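Side-chain contact in SYE1 (Shewanella oneidensis, PDB 4AWT), which binds flavin mononucleotide and probably works as an oxidoreductase on CH-CH groups, with NAD or NADP as redox partner: residues Leu331-Arg334 with Gly338-Leu341. The protein carries 1 engineered substitution. Numbering follows the deposited sequence.
Sequences LPER and GYPL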
ATOM      1  N   LEU A 331     -11.032  10.411 -12.640  1.00  5.74           N
ATOM      2  CA  LEU A 331     -10.902   9.167 -13.360  1.00  5.61           C
ATOM      3  C   LEU A 331     -12.199   8.413 -13.451  1.00  5.48           C
ATOM      4  O   LEU A 331     -12.539   7.920 -14.547  1.00  5.80           O
ATOM      5  CB  LEU A 331      -9.795   8.295 -12.734  1.00  5.74           C
ATOM      6  CG  LEU A 331      -9.583   6.981 -13.466  1.00  5.78           C
ATOM      7  CD1 LEU A 331      -9.037   7.157 -14.854  1.00  6.79           C
ATOM      8  CD2 LEU A 331      -8.665   6.089 -12.644  1.00  6.79           C
ATOM      9  N   PRO A 332     -12.997   8.267 -12.388  1.00  5.71           N
ATOM     10  CA  PRO A 332     -14.251   7.491 -12.524  1.00  6.20           C
ATOM     11  C   PRO A 332     -15.144   8.054 -13.644  1.00  5.98           C
ATOM     12  O   PRO A 332     -15.630   7.267 -14.484  1.00  6.93           O
ATOM     13  CB  PRO A 332     -14.863   7.549 -11.146  1.00  6.55           C
ATOM     14  CG  PRO A 332     -13.657   7.698 -10.209  1.00  6.49           C
ATOM     15  CD  PRO A 332     -12.753   8.646 -10.981  1.00  6.11           C
ATOM     16  N   GLU A 333     -15.368   9.335 -13.666  1.00  6.37           N
ATOM     17  CA  GLU A 333     -16.210   9.920 -14.726  1.00  6.80           C
ATOM     18  C   GLU A 333     -15.661   9.645 -16.080  1.00  6.38           C
ATOM     19  O   GLU A 333     -16.386   9.383 -17.035  1.00  6.87           O
ATOM     20  CB  GLU A 333     -16.384  11.414 -14.480  1.00  9.03           C
ATOM     21  CG  GLU A 333     -17.356  12.088 -15.399  1.00 12.28           C
ATOM     22  CD  GLU A 333     -18.797  11.866 -15.059  1.00 12.75           C
ATOM     23  OE1 GLU A 333     -19.124  11.102 -14.111  1.00 18.39           O
ATOM     24  OE2 GLU A 333     -19.664  12.349 -15.791  1.00 18.78           O
ATOM     25  N   ARG A 334     -14.331   9.733 -16.239  1.00  6.23           N
ATOM     26  CA  ARG A 334     -13.727   9.471 -17.519  1.00  6.11           C
ATOM     27  C   ARG A 334     -13.898   8.022 -17.929  1.00  6.13           C
ATOM     28  O   ARG A 334     -14.219   7.739 -19.099  1.00  7.01           O
ATOM     29  CB  ARG A 334     -12.242   9.847 -17.536  1.00  6.13           C
ATOM     30  CG  ARG A 334     -11.967  11.285 -17.246  1.00  6.08           C
ATOM     31  CD  ARG A 334     -10.539  11.653 -17.552  1.00  6.42           C
ATOM     32  NE  ARG A 334     -10.189  12.939 -17.024  1.00  5.90           N
ATOM     33  CZ  ARG A 334      -9.349  13.821 -17.571  1.00  5.76           C
ATOM     34  NH1 ARG A 334      -8.877  13.675 -18.802  1.00  6.13           N
ATOM     35  NH2 ARG A 334      -9.028  14.875 -16.877  1.00  6.67           N
ATOM     36  N   GLY A 338     -15.901   7.035 -21.249  1.00  8.05           N
ATOM     37  CA  GLY A 338     -14.887   6.859 -22.252  1.00  8.81           C
ATOM     38  C   GLY A 338     -14.226   8.156 -22.680  1.00  8.50           C
ATOM     39  O   GLY A 338     -13.801   8.277 -23.808  1.00 10.98           O
ATOM     40  N   TYR A 339     -14.096   9.100 -21.766  1.00  7.61           N
ATOM     41  CA  TYR A 339     -13.344  10.300 -22.054  1.00  7.81           C
ATOM     42  C   TYR A 339     -11.856   9.948 -22.038  1.00  7.42           C
ATOM     43  O   TYR A 339     -11.419   9.122 -21.255  1.00  8.13           O
ATOM     44  CB  TYR A 339     -13.589  11.363 -20.991  1.00  8.19           C
ATOM     45  CG  TYR A 339     -14.974  11.891 -20.866  1.00  8.95           C
ATOM     46  CD1 TYR A 339     -15.798  12.036 -21.984  1.00  9.77           C
ATOM     47  CD2 TYR A 339     -15.459  12.297 -19.624  1.00  9.75           C
ATOM     48  CE1 TYR A 339     -17.095  12.573 -21.810  1.00 11.51           C
ATOM     49  CE2 TYR A 339     -16.714  12.813 -19.465  1.00 10.58           C
ATOM     50  CZ  TYR A 339     -17.517  12.940 -20.539  1.00 11.37           C
ATOM     51  OH  TYR A 339     -18.800  13.459 -20.450  1.00 16.29           O
ATOM     52  N   PRO A 340     -11.063  10.616 -22.887  1.00  7.47           N
ATOM     53  CA  PRO A 340      -9.634  10.299 -22.905  1.00  7.56           C
ATOM     54  C   PRO A 340      -8.987  10.656 -21.575  1.00  6.62           C
ATOM     55  O   PRO A 340      -9.309  11.631 -20.932  1.00  7.19           O
ATOM     56  CB  PRO A 340      -9.113  11.193 -24.044  1.00  8.59           C
ATOM     57  CG  PRO A 340     -10.096  12.347 -24.094  1.00  9.63           C
ATOM     58  CD  PRO A 340     -11.428  11.671 -23.834  1.00  8.49           C
ATOM     59  N   LEU A 341      -8.006   9.817 -21.233  1.00  7.27           N
ATOM     60  CA  LEU A 341      -7.247   9.980 -20.011  1.00  7.00           C
ATOM     61  C   LEU A 341      -6.015  10.826 -20.257  1.00  7.25           C
ATOM     62  O   LEU A 341      -5.229  10.563 -21.186  1.00  9.46           O
ATOM     63  CB  LEU A 341      -6.810   8.630 -19.441  1.00  8.13           C
ATOM     64  CG  LEU A 341      -7.933   7.643 -19.186  1.00  9.33           C
ATOM     65  CD1 LEU A 341      -7.371   6.454 -18.375  1.00 12.96           C
ATOM     66  CD2 LEU A 341      -9.120   8.238 -18.481  1.00  9.16           C
TER
HETATM   67  O   HOH W   1     -19.327  14.151 -17.730  0.50 11.60           O
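Arg334 O, a carbonyl of helix 331-337, accepts the backbone N-H of Tyr339 (N to O 3.0 Å) on a lone pair in the carbonyl plane, and Gly338 N comes within 2.8 Å of the same Arg334 O. The 6→1 bond from Tyr339 N, with Gly338 leaving the helix at positive phi (66°), is the signature of a Schellman motif and illustrates how a helix is closed and its chain turned. In this TIM barrel the helix follows the last strand, 318-320, and helix 323-327.

The residues joined by that bond also pack together: Tyr339 CB sits 4.0 Å from Arg334 CB, and the two side chains cross nearly at right angles. With its chain extended from CG to NE, Arg334 carries its guanidinium alongside the departing loop, where NH1 gives Pro340 O a fairly straight bond (3.0 Å, 160° at the hydrogen) almost exactly in the guanidinium plane. NE turns to Asp330 in a salt bridge, so the group is held from two directions. Replacing Arg334 by an alanine would probably leave Asp330 without this charged mate, Pro340 O without this donor and the loop tied less firmly to the helix.

On the apolar side, Leu341 CD2 rests on Arg334 CB (3.6 Å) and meets Leu331 CD1 at 3.8 Å; Leu331 itself packs on Phe321 and Pro324.

Glu333 runs beside the Tyr339 ring, pointing the same way. While its OE1 pairs with Arg336, OE2 accepts a hydrogen bond from a water 2.7 Å away, and that water lies at the ring's edge, hydrogen-bonded to Tyr339 OH at 2.9 Å.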